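Local coordinates for amino acid amide racemase (Ochrobactrum anthropi, PDB 6GIO), which belongs to the class-III aminotransferase family of fold-type I enzymes and binds pyridoxal-5'-phosphate, at residues V64-K69 with A302-R307; A181-L186 with P218-A223; T387-G390 with L396-M399. All blocks are in the same frame, centred on the assembly; numbering follows the deposited sequence.

Overall arrangement
None of the three contacts touches another. Contact 1 (64-69 with 302-307) packs two helices next to the second subunit. Contact 2 (181-186 with 218-223) packs two helices on the sheet that contains strands 131-135, 164-167 and 199-204, on the other side of the chain's centre; the centres of contacts 1 and 2 are about 41 Å apart, although along the chain contact 2 is nested inside the loop closed by contact 1. Contact 3 (387-390 with 396-399), a hairpin of the second sheet, follows both in sequence, its centre about 29 Å from that of contact 1 and about 26 Å from that of contact 2. The side chain of Glu397 lies about 7 Å from a bound pyridoxal-5'-phosphate and pairs with the pocket residue Lys241.

Contact 1: V64-K69 with A302-R307; sequences VEAVEK and ATAAGR
Ala66 and Ala304 face each other across two nearly antiparallel helices, their methyl groups 4.0 Å apart from CB to CB. Each also rests on the opposite backbone: Ala66 CB lies 3.5 Å from Ala304 O, and Ala304 CB approaches Ala66 O at 3.8 Å. Such close helix-helix packing through alanines lets the axes come within 8.1 Å at an angle of 154°, with the CA atoms of Ala66 and Ala304 only 5.4 Å apart. Beside this pair, Val67 sends one branch across. Its CG1 is anti to the backbone N (chi1 169°), which turns CG2 anti to the carbonyl carbon, and Val67 CG2 meets Ala305 CB at 4.1 Å. Leu273, from a loop, touches both Val67 and Ala305. The outer flank of helix 61-72 meets the second subunit, where Val67 packs on Val67 of that subunit and Glu68 forms a salt bridge with its Arg72. Helix 300-315 is tied to helix 85-97 by a salt bridge from Arg307 to Asp93. Between 64-69 and 302-307 themselves there is no hydrogen bond or salt bridge, so the join between the subunit-facing helix 61-72 and helix 300-315 rests on van der Waals fit between small groups and the backbone.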
ATOM      1  N   VAL C  64     -18.020 -11.411   1.106  1.00 24.95           N
ATOM      2  CA  VAL C  64     -17.893 -12.246   2.304  1.00 25.42           C
ATOM      3  C   VAL C  64     -17.427 -13.676   1.910  1.00 24.96           C
ATOM      4  O   VAL C  64     -16.417 -14.170   2.423  1.00 24.58           O
ATOM      5  CB  VAL C  64     -19.205 -12.297   3.102  1.00 24.77           C
ATOM      6  CG1 VAL C  64     -19.167 -13.405   4.126  1.00 27.20           C
ATOM      7  CG2 VAL C  64     -19.438 -10.976   3.801  1.00 26.79           C
ATOM      8  N   GLU C  65     -18.134 -14.310   0.984  1.00 23.56           N
ATOM      9  CA  GLU C  65     -17.737 -15.644   0.517  1.00 24.86           C
ATOM     10  C   GLU C  65     -16.292 -15.703  -0.005  1.00 23.63           C
ATOM     11  O   GLU C  65     -15.571 -16.606   0.364  1.00 25.11           O
ATOM     12  CB  GLU C  65     -18.699 -16.204  -0.543  1.00 25.12           C
ATOM     13  N   ALA C  66     -15.880 -14.796  -0.891  1.00 24.09           N
ATOM     14  CA  ALA C  66     -14.516 -14.842  -1.455  1.00 24.43           C
ATOM     15  C   ALA C  66     -13.455 -14.687  -0.372  1.00 23.30           C
ATOM     16  O   ALA C  66     -12.458 -15.384  -0.377  1.00 22.13           O
ATOM     17  CB  ALA C  66     -14.329 -13.769  -2.536  1.00 23.53           C
ATOM     18  N   VAL C  67     -13.709 -13.777   0.568  1.00 22.44           N
ATOM     19  CA  VAL C  67     -12.796 -13.525   1.672  1.00 23.00           C
ATOM     20  C   VAL C  67     -12.719 -14.742   2.609  1.00 23.26           C
ATOM     21  O   VAL C  67     -11.615 -15.167   3.012  1.00 20.27           O
ATOM     22  CB  VAL C  67     -13.171 -12.185   2.389  1.00 23.82           C
ATOM     23  CG1 VAL C  67     -12.429 -11.989   3.697  1.00 23.10           C
ATOM     24  CG2 VAL C  67     -12.875 -11.015   1.462  1.00 23.46           C
ATOM     25  N   GLU C  68     -13.869 -15.342   2.925  1.00 25.30           N
ATOM     26  CA  GLU C  68     -13.875 -16.520   3.806  1.00 27.71           C
ATOM     27  C   GLU C  68     -13.103 -17.679   3.199  1.00 26.64           C
ATOM     28  O   GLU C  68     -12.257 -18.265   3.867  1.00 26.80           O
ATOM     29  CB  GLU C  68     -15.276 -17.000   4.070  1.00 28.71           C
ATOM     30  CG  GLU C  68     -15.984 -16.158   5.094  1.00 30.59           C
ATOM     31  CD  GLU C  68     -17.443 -16.552   5.205  1.00 31.48           C
ATOM     32  OE1 GLU C  68     -18.023 -17.080   4.199  1.00 30.88           O
ATOM     33  OE2 GLU C  68     -17.976 -16.338   6.312  1.00 30.53           O
ATOM     34  N   LYS C  69     -13.377 -17.990   1.937  1.00 25.46           N
ATOM     35  CA  LYS C  69     -12.686 -19.113   1.288  1.00 27.90           C
ATOM     36  C   LYS C  69     -11.172 -18.897   1.248  1.00 25.91           C
ATOM     37  O   LYS C  69     -10.406 -19.806   1.598  1.00 25.34           O
ATOM     38  CB  LYS C  69     -13.270 -19.404  -0.097  1.00 29.03           C
ATOM     39  CG  LYS C  69     -14.678 -20.026  -0.021  1.00 33.80           C
ATOM     40  CD  LYS C  69     -15.465 -19.991  -1.333  1.00 35.86           C
ATOM     41  CE  LYS C  69     -14.622 -20.360  -2.535  1.00 39.22           C
ATOM     42  NZ  LYS C  69     -15.466 -20.392  -3.768  1.00 44.96           N
ATOM     43  N   ALA C 302      -7.188 -10.337  -1.021  1.00 19.02           N
ATOM     44  CA  ALA C 302      -7.589  -9.099  -1.626  1.00 17.41           C
ATOM     45  C   ALA C 302      -7.988  -9.369  -3.049  1.00 18.04           C
ATOM     46  O   ALA C 302      -8.998  -8.822  -3.478  1.00 17.68           O
ATOM     47  CB  ALA C 302      -6.444  -8.091  -1.582  1.00 17.53           C
ATOM     48  N   THR C 303      -7.222 -10.218  -3.771  1.00 18.29           N
ATOM     49  CA  THR C 303      -7.568 -10.487  -5.194  1.00 19.29           C
ATOM     50  C   THR C 303      -8.852 -11.281  -5.333  1.00 19.90           C
ATOM     51  O   THR C 303      -9.624 -11.023  -6.256  1.00 22.96           O
ATOM     52  CB  THR C 303      -6.432 -11.139  -6.017  1.00 19.98           C
ATOM     53  OG1 THR C 303      -6.004 -12.349  -5.412  1.00 21.12           O
ATOM     54  CG2 THR C 303      -5.244 -10.217  -6.090  1.00 20.95           C
ATOM     55  N   ALA C 304      -9.115 -12.215  -4.411  1.00 20.72           N
ATOM     56  CA  ALA C 304     -10.401 -12.899  -4.408  1.00 22.00           C
ATOM     57  C   ALA C 304     -11.566 -11.886  -4.221  1.00 22.94           C
ATOM     58  O   ALA C 304     -12.582 -11.980  -4.921  1.00 22.31           O
ATOM     59  CB  ALA C 304     -10.457 -14.015  -3.358  1.00 21.97           C
ATOM     60  N   ALA C 305     -11.427 -10.931  -3.283  1.00 23.25           N
ATOM     61  CA  ALA C 305     -12.455  -9.909  -3.099  1.00 22.93           C
ATOM     62  C   ALA C 305     -12.690  -9.134  -4.414  1.00 23.00           C
ATOM     63  O   ALA C 305     -13.816  -8.842  -4.804  1.00 20.11           O
ATOM     64  CB  ALA C 305     -12.087  -8.970  -1.957  1.00 21.14           C
ATOM     65  N   GLY C 306     -11.619  -8.813  -5.106  1.00 26.40           N
ATOM     66  CA  GLY C 306     -11.744  -8.095  -6.382  1.00 26.35           C
ATOM     67  C   GLY C 306     -12.479  -8.884  -7.453  1.00 25.87           C
ATOM     68  O   GLY C 306     -13.218  -8.319  -8.264  1.00 21.80           O
ATOM     69  N   ARG C 307     -12.262 -10.197  -7.470  1.00 26.54           N
ATOM     70  CA  ARG C 307     -12.967 -11.040  -8.441  1.00 26.82           C
ATOM     71  C   ARG C 307     -14.455 -10.991  -8.152  1.00 25.72           C
ATOM     72  O   ARG C 307     -15.252 -10.914  -9.078  1.00 24.23           O
ATOM     73  CB  ARG C 307     -12.475 -12.479  -8.408  1.00 26.55           C
ATOM     74  CG  ARG C 307     -11.069 -12.628  -8.892  1.00 28.74           C
ATOM     75  CD  ARG C 307     -10.853 -14.018  -9.398  1.00 29.67           C
ATOM     76  NE  ARG C 307     -11.473 -14.163 -10.704  1.00 31.35           N
ATOM     77  CZ  ARG C 307     -12.004 -15.295 -11.167  1.00 32.98           C
ATOM     78  NH1 ARG C 307     -12.011 -16.412 -10.436  1.00 34.32           N
ATOM     79  NH2 ARG C 307     -12.532 -15.306 -12.371  1.00 33.41           N
TER

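Contact 2: A181-L186 with P218-A223; sequences AVLELL and PAFLEA
Two helices packed on the mixed sheet of this fold-type I protein meet here. Helix 220-229 is the crossover of a beta-alpha-beta unit between the adjacent parallel strands 199-204 and 234-238; helix 179-191 links strand 164-167 to strand 199-204. Phe220 reaches from the first turn of its helix, right after the N-cap position held by Ala219, towards Val182 and Leu183. A chi1 of 169° swings the ring away from its own backbone N, and this carries the CE1 and CZ end to the neighbouring helix. Val182 crosses the phenylalanine side chain at about a right angle; its CG1 bears on Phe220 CZ at 3.7 Å, while its CB lies 4.0 Å from Phe220 CE1. Leu183 instead runs past Phe220 in the opposite direction. Its two methyl branches divide the work: CD2 sits 4.0 Å from Phe220 CE1, and CD1 reaches Ala223, three residues further along. Both Val182 CG1 and Leu183 CD2 approach the ring obliquely. The contact is wholly apolar and mostly buried, with no hydrogen bond between the two segments. Phe220 continues beyond it to Phe135 of strand 131-135 and to Pro170, and Leu186, one turn on from Val182, packs against Leu165 and Leu167 of the edge strand 164-167 and against Leu224, so the helix pair is seated on the sheet. At the Ala223 end, the small methyl CB of that residue points at the partner helix and stands 3.9 Å from Leu183 CD1.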
ATOM      1  N   ALA C 181      -8.509  26.418 -25.293  1.00 23.54           N
ATOM      2  CA  ALA C 181      -7.463  27.158 -24.649  1.00 22.47           C
ATOM      3  C   ALA C 181      -6.440  26.223 -24.019  1.00 21.73           C
ATOM      4  O   ALA C 181      -5.244  26.474 -24.054  1.00 20.43           O
ATOM      5  CB  ALA C 181      -8.042  28.108 -23.605  1.00 23.94           C
ATOM      6  N   VAL C 182      -6.898  25.136 -23.414  1.00 22.05           N
ATOM      7  CA  VAL C 182      -5.965  24.224 -22.784  1.00 22.39           C
ATOM      8  C   VAL C 182      -5.126  23.481 -23.849  1.00 22.20           C
ATOM      9  O   VAL C 182      -3.892  23.408 -23.758  1.00 23.74           O
ATOM     10  CB  VAL C 182      -6.713  23.319 -21.839  1.00 21.88           C
ATOM     11  CG1 VAL C 182      -5.833  22.209 -21.312  1.00 23.04           C
ATOM     12  CG2 VAL C 182      -7.201  24.189 -20.676  1.00 20.84           C
ATOM     13  N   LEU C 183      -5.780  23.029 -24.896  1.00 22.40           N
ATOM     14  CA  LEU C 183      -5.075  22.381 -26.006  1.00 24.76           C
ATOM     15  C   LEU C 183      -4.061  23.307 -26.616  1.00 24.51           C
ATOM     16  O   LEU C 183      -2.968  22.894 -26.982  1.00 24.51           O
ATOM     17  CB  LEU C 183      -6.051  21.912 -27.070  1.00 24.56           C
ATOM     18  CG  LEU C 183      -6.982  20.808 -26.599  1.00 27.90           C
ATOM     19  CD1 LEU C 183      -8.146  20.627 -27.592  1.00 30.08           C
ATOM     20  CD2 LEU C 183      -6.231  19.490 -26.311  1.00 27.52           C
ATOM     21  N   GLU C 184      -4.421  24.583 -26.762  1.00 26.08           N
ATOM     22  CA  GLU C 184      -3.523  25.615 -27.360  1.00 27.74           C
ATOM     23  C   GLU C 184      -2.268  25.773 -26.478  1.00 25.47           C
ATOM     24  O   GLU C 184      -1.196  25.765 -26.989  1.00 23.35           O
ATOM     25  CB  GLU C 184      -4.333  26.893 -27.649  1.00 33.07           C
ATOM     26  CG  GLU C 184      -3.522  28.169 -27.811  1.00 41.05           C
ATOM     27  CD  GLU C 184      -4.167  29.384 -28.476  1.00 49.88           C
ATOM     28  OE1 GLU C 184      -4.355  30.415 -27.824  1.00 52.59           O
ATOM     29  OE2 GLU C 184      -4.429  29.317 -29.653  1.00 58.11           O
ATOM     30  N   LEU C 185      -2.468  25.907 -25.175  1.00 22.65           N
ATOM     31  CA  LEU C 185      -1.422  26.013 -24.195  1.00 23.96           C
ATOM     32  C   LEU C 185      -0.465  24.814 -24.252  1.00 21.82           C
ATOM     33  O   LEU C 185       0.740  24.987 -24.180  1.00 20.56           O
ATOM     34  CB  LEU C 185      -2.033  26.169 -22.787  1.00 23.98           C
ATOM     35  CG  LEU C 185      -1.111  26.371 -21.608  1.00 26.38           C
ATOM     36  CD1 LEU C 185      -0.176  27.548 -21.779  1.00 26.80           C
ATOM     37  CD2 LEU C 185      -1.945  26.609 -20.366  1.00 28.93           C
ATOM     38  N   LEU C 186      -1.002  23.613 -24.396  1.00 21.42           N
ATOM     39  CA  LEU C 186      -0.183  22.408 -24.508  1.00 23.21           C
ATOM     40  C   LEU C 186       0.594  22.428 -25.798  1.00 24.33           C
ATOM     41  O   LEU C 186       1.806  22.112 -25.797  1.00 24.28           O
ATOM     42  CB  LEU C 186      -1.003  21.136 -24.446  1.00 24.75           C
ATOM     43  CG  LEU C 186      -0.282  19.802 -24.590  1.00 24.67           C
ATOM     44  CD1 LEU C 186       0.650  19.566 -23.403  1.00 25.26           C
ATOM     45  CD2 LEU C 186      -1.275  18.662 -24.754  1.00 24.60           C
ATOM     46  N   PRO C 218     -17.207  17.994 -23.580  1.00 27.62           N
ATOM     47  CA  PRO C 218     -17.165  16.888 -24.525  1.00 28.61           C
ATOM     48  C   PRO C 218     -16.052  17.021 -25.525  1.00 26.18           C
ATOM     49  O   PRO C 218     -15.800  18.100 -25.995  1.00 26.84           O
ATOM     50  CB  PRO C 218     -18.513  17.003 -25.262  1.00 30.06           C
ATOM     51  CG  PRO C 218     -19.405  17.634 -24.249  1.00 30.22           C
ATOM     52  CD  PRO C 218     -18.544  18.628 -23.526  1.00 28.60           C
ATOM     53  N   ALA C 219     -15.392  15.910 -25.822  1.00 27.81           N
ATOM     54  CA  ALA C 219     -14.381  15.802 -26.882  1.00 27.33           C
ATOM     55  C   ALA C 219     -13.007  16.299 -26.433  1.00 26.91           C
ATOM     56  O   ALA C 219     -12.034  16.007 -27.104  1.00 27.88           O
ATOM     57  CB  ALA C 219     -14.818  16.519 -28.161  1.00 28.52           C
ATOM     58  N   PHE C 220     -12.916  17.024 -25.316  1.00 23.84           N
ATOM     59  CA  PHE C 220     -11.650  17.510 -24.857  1.00 25.04           C
ATOM     60  C   PHE C 220     -10.593  16.415 -24.598  1.00 24.29           C
ATOM     61  O   PHE C 220      -9.480  16.510 -25.118  1.00 24.84           O
ATOM     62  CB  PHE C 220     -11.799  18.380 -23.596  1.00 25.45           C
ATOM     63  CG  PHE C 220     -10.468  18.690 -22.936  1.00 25.47           C
ATOM     64  CD1 PHE C 220      -9.567  19.576 -23.530  1.00 25.39           C
ATOM     65  CD2 PHE C 220     -10.121  18.105 -21.732  1.00 24.71           C
ATOM     66  CE1 PHE C 220      -8.334  19.847 -22.940  1.00 25.39           C
ATOM     67  CE2 PHE C 220      -8.909  18.368 -21.128  1.00 24.19           C
ATOM     68  CZ  PHE C 220      -8.010  19.238 -21.731  1.00 25.14           C
ATOM     69  N   LEU C 221     -10.935  15.410 -23.780  1.00 23.48           N
ATOM     70  CA  LEU C 221     -10.007  14.374 -23.403  1.00 23.05           C
ATOM     71  C   LEU C 221      -9.552  13.582 -24.624  1.00 25.30           C
ATOM     72  O   LEU C 221      -8.378  13.209 -24.696  1.00 22.93           O
ATOM     73  CB  LEU C 221     -10.625  13.447 -22.362  1.00 23.82           C
ATOM     74  CG  LEU C 221     -10.833  14.073 -20.963  1.00 23.12           C
ATOM     75  CD1 LEU C 221     -11.355  13.035 -20.003  1.00 23.22           C
ATOM     76  CD2 LEU C 221      -9.548  14.684 -20.404  1.00 23.87           C
ATOM     77  N   GLU C 222     -10.456  13.317 -25.569  1.00 24.32           N
ATOM     78  CA  GLU C 222     -10.079  12.618 -26.815  1.00 27.00           C
ATOM     79  C   GLU C 222      -9.107  13.429 -27.645  1.00 26.58           C
ATOM     80  O   GLU C 222      -8.201  12.871 -28.275  1.00 27.16           O
ATOM     81  CB  GLU C 222     -11.300  12.240 -27.679  1.00 28.46           C
ATOM     82  CG  GLU C 222     -10.904  11.389 -28.898  1.00 31.58           C
ATOM     83  CD  GLU C 222     -12.082  10.793 -29.662  1.00 33.31           C
ATOM     84  OE1 GLU C 222     -13.239  11.064 -29.330  1.00 34.32           O
ATOM     85  OE2 GLU C 222     -11.851  10.044 -30.627  1.00 36.26           O
ATOM     86  N   ALA C 223      -9.306  14.743 -27.683  1.00 26.59           N
ATOM     87  CA  ALA C 223      -8.393  15.609 -28.427  1.00 27.12           C
ATOM     88  C   ALA C 223      -7.012  15.676 -27.731  1.00 26.75           C
ATOM     89  O   ALA C 223      -5.974  15.742 -28.387  1.00 22.22           O
ATOM     90  CB  ALA C 223      -8.989  16.999 -28.603  1.00 27.11           C
TER

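Contact 3: T387-G390 with L396-M399; sequences TYVG and LEFM
Segments 387-390 and 396-399 come from the two antiparallel strands of a hairpin, whose short axes splay to 115°, well away from the 180° of straight antiparallel strands. Thr387 pairs with Glu397 as a hydrogen-bonded pair: Glu397 N donates to Thr387 O over 2.9 Å, almost straight at 177°. The same oxygen, Thr387 O, receives a CA-H contact from Leu396 CA at 3.5 Å. Tyr388 and Leu396 form the next, non-hydrogen-bonded pair, their side chains on the face that helix 369-382 covers. On the other face, Thr387 and Glu397 lie alongside each other and point the same way, Thr387 OG1 being 3.4 Å from Glu397 CB. A water bridges the pair, its O bonded to Thr387 OG1 at 2.9 Å and donating to Glu397 O at 2.7 Å. In the glutamate, chi1 of 171° and an extended chain carry the carboxylate out past Thr387, and Val389 crosses its end at about a right angle, bringing CG1 to 3.3 Å from Glu397 OE2. Glu397 OE1 makes a salt bridge with Lys241, a residue of the pyridoxal-5'-phosphate pocket. A hairpin within the sheet that contains strands 384-389 and 395-398 of this class-III aminotransferase family member thus presents a buried acid to the border of the cofactor site.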
ATOM      1  N   THR C 387     -19.237  13.638   2.286  1.00 21.98           N
ATOM      2  CA  THR C 387     -17.996  14.427   2.399  1.00 23.00           C
ATOM      3  C   THR C 387     -18.055  15.614   1.478  1.00 25.70           C
ATOM      4  O   THR C 387     -19.036  15.794   0.782  1.00 29.02           O
ATOM      5  CB  THR C 387     -16.768  13.583   2.039  1.00 22.37           C
ATOM      6  OG1 THR C 387     -16.860  13.173   0.671  1.00 23.21           O
ATOM      7  CG2 THR C 387     -16.699  12.355   2.916  1.00 22.01           C
ATOM      8  N   TYR C 388     -17.007  16.437   1.475  1.00 27.77           N
ATOM      9  CA  TYR C 388     -16.835  17.393   0.390  1.00 27.95           C
ATOM     10  C   TYR C 388     -15.449  17.349  -0.257  1.00 27.43           C
ATOM     11  O   TYR C 388     -14.459  16.921   0.339  1.00 24.21           O
ATOM     12  CB  TYR C 388     -17.121  18.812   0.842  1.00 29.88           C
ATOM     13  CG  TYR C 388     -16.295  19.281   2.005  1.00 31.33           C
ATOM     14  CD1 TYR C 388     -15.023  19.803   1.837  1.00 33.40           C
ATOM     15  CD2 TYR C 388     -16.814  19.214   3.284  1.00 34.81           C
ATOM     16  CE1 TYR C 388     -14.286  20.258   2.925  1.00 36.19           C
ATOM     17  CE2 TYR C 388     -16.102  19.661   4.363  1.00 37.24           C
ATOM     18  CZ  TYR C 388     -14.848  20.182   4.190  1.00 36.08           C
ATOM     19  OH  TYR C 388     -14.202  20.607   5.326  1.00 42.09           O
ATOM     20  N   VAL C 389     -15.412  17.826  -1.486  1.00 26.27           N
ATOM     21  CA  VAL C 389     -14.193  17.885  -2.253  1.00 27.06           C
ATOM     22  C   VAL C 389     -14.096  19.242  -2.900  1.00 27.07           C
ATOM     23  O   VAL C 389     -14.885  20.144  -2.592  1.00 23.54           O
ATOM     24  CB  VAL C 389     -14.154  16.752  -3.305  1.00 29.10           C
ATOM     25  CG1 VAL C 389     -14.149  15.409  -2.577  1.00 29.61           C
ATOM     26  CG2 VAL C 389     -15.302  16.852  -4.307  1.00 27.30           C
ATOM     27  N   GLY C 390     -13.072  19.417  -3.729  1.00 27.92           N
ATOM     28  CA  GLY C 390     -12.986  20.580  -4.622  1.00 29.35           C
ATOM     29  C   GLY C 390     -11.832  21.488  -4.278  1.00 27.88           C
ATOM     30  O   GLY C 390     -11.424  21.587  -3.143  1.00 26.15           O
ATOM     31  N   LEU C 396     -20.058  19.074  -2.296  1.00 23.51           N
ATOM     32  CA  LEU C 396     -20.512  17.892  -1.614  1.00 22.41           C
ATOM     33  C   LEU C 396     -20.267  16.729  -2.548  1.00 23.66           C
ATOM     34  O   LEU C 396     -20.598  16.798  -3.731  1.00 23.65           O
ATOM     35  CB  LEU C 396     -21.996  17.976  -1.268  1.00 23.35           C
ATOM     36  CG  LEU C 396     -22.463  19.153  -0.416  1.00 23.57           C
ATOM     37  CD1 LEU C 396     -23.931  19.007  -0.142  1.00 23.78           C
ATOM     38  CD2 LEU C 396     -21.654  19.295   0.842  1.00 23.83           C
ATOM     39  N   GLU C 397     -19.674  15.667  -2.006  1.00 25.80           N
ATOM     40  CA  GLU C 397     -19.382  14.438  -2.753  1.00 27.11           C
ATOM     41  C   GLU C 397     -20.328  13.291  -2.343  1.00 25.08           C
ATOM     42  O   GLU C 397     -20.507  13.013  -1.135  1.00 24.50           O
ATOM     43  CB  GLU C 397     -17.930  13.987  -2.491  1.00 30.17           C
ATOM     44  CG  GLU C 397     -17.646  12.604  -3.058  1.00 33.28           C
ATOM     45  CD  GLU C 397     -16.176  12.248  -3.072  1.00 36.96           C
ATOM     46  OE1 GLU C 397     -15.710  11.502  -2.206  1.00 39.24           O
ATOM     47  OE2 GLU C 397     -15.489  12.690  -3.984  1.00 43.35           O
ATOM     48  N   PHE C 398     -20.922  12.650  -3.346  1.00 23.07           N
ATOM     49  CA  PHE C 398     -21.782  11.473  -3.152  1.00 22.33           C
ATOM     50  C   PHE C 398     -21.237  10.339  -4.006  1.00 23.74           C
ATOM     51  O   PHE C 398     -21.289  10.378  -5.260  1.00 23.52           O
ATOM     52  CB  PHE C 398     -23.245  11.776  -3.490  1.00 23.82           C
ATOM     53  CG  PHE C 398     -23.834  12.881  -2.645  1.00 23.94           C
ATOM     54  CD1 PHE C 398     -24.140  12.670  -1.320  1.00 25.93           C
ATOM     55  CD2 PHE C 398     -24.016  14.133  -3.161  1.00 25.08           C
ATOM     56  CE1 PHE C 398     -24.638  13.698  -0.507  1.00 26.01           C
ATOM     57  CE2 PHE C 398     -24.520  15.162  -2.363  1.00 27.34           C
ATOM     58  CZ  PHE C 398     -24.836  14.949  -1.033  1.00 25.20           C
ATOM     59  N   MET C 399     -20.674   9.353  -3.316  1.00 21.99           N
ATOM     60  CA  MET C 399     -20.063   8.174  -3.932  1.00 24.67           C
ATOM     61  C   MET C 399     -20.648   6.949  -3.267  1.00 22.72           C
ATOM     62  O   MET C 399     -19.926   6.169  -2.683  1.00 23.34           O
ATOM     63  CB  MET C 399     -18.541   8.214  -3.694  1.00 25.36           C
ATOM     64  CG  MET C 399     -17.863   9.342  -4.466  1.00 26.98           C
ATOM     65  SD  MET C 399     -17.670   8.923  -6.214  1.00 29.21           S
ATOM     66  CE  MET C 399     -16.436   7.649  -6.134  1.00 31.68           C
TER
HETATM   67  O   HOH W   1     -19.023  11.295   0.287  1.00 25.23           O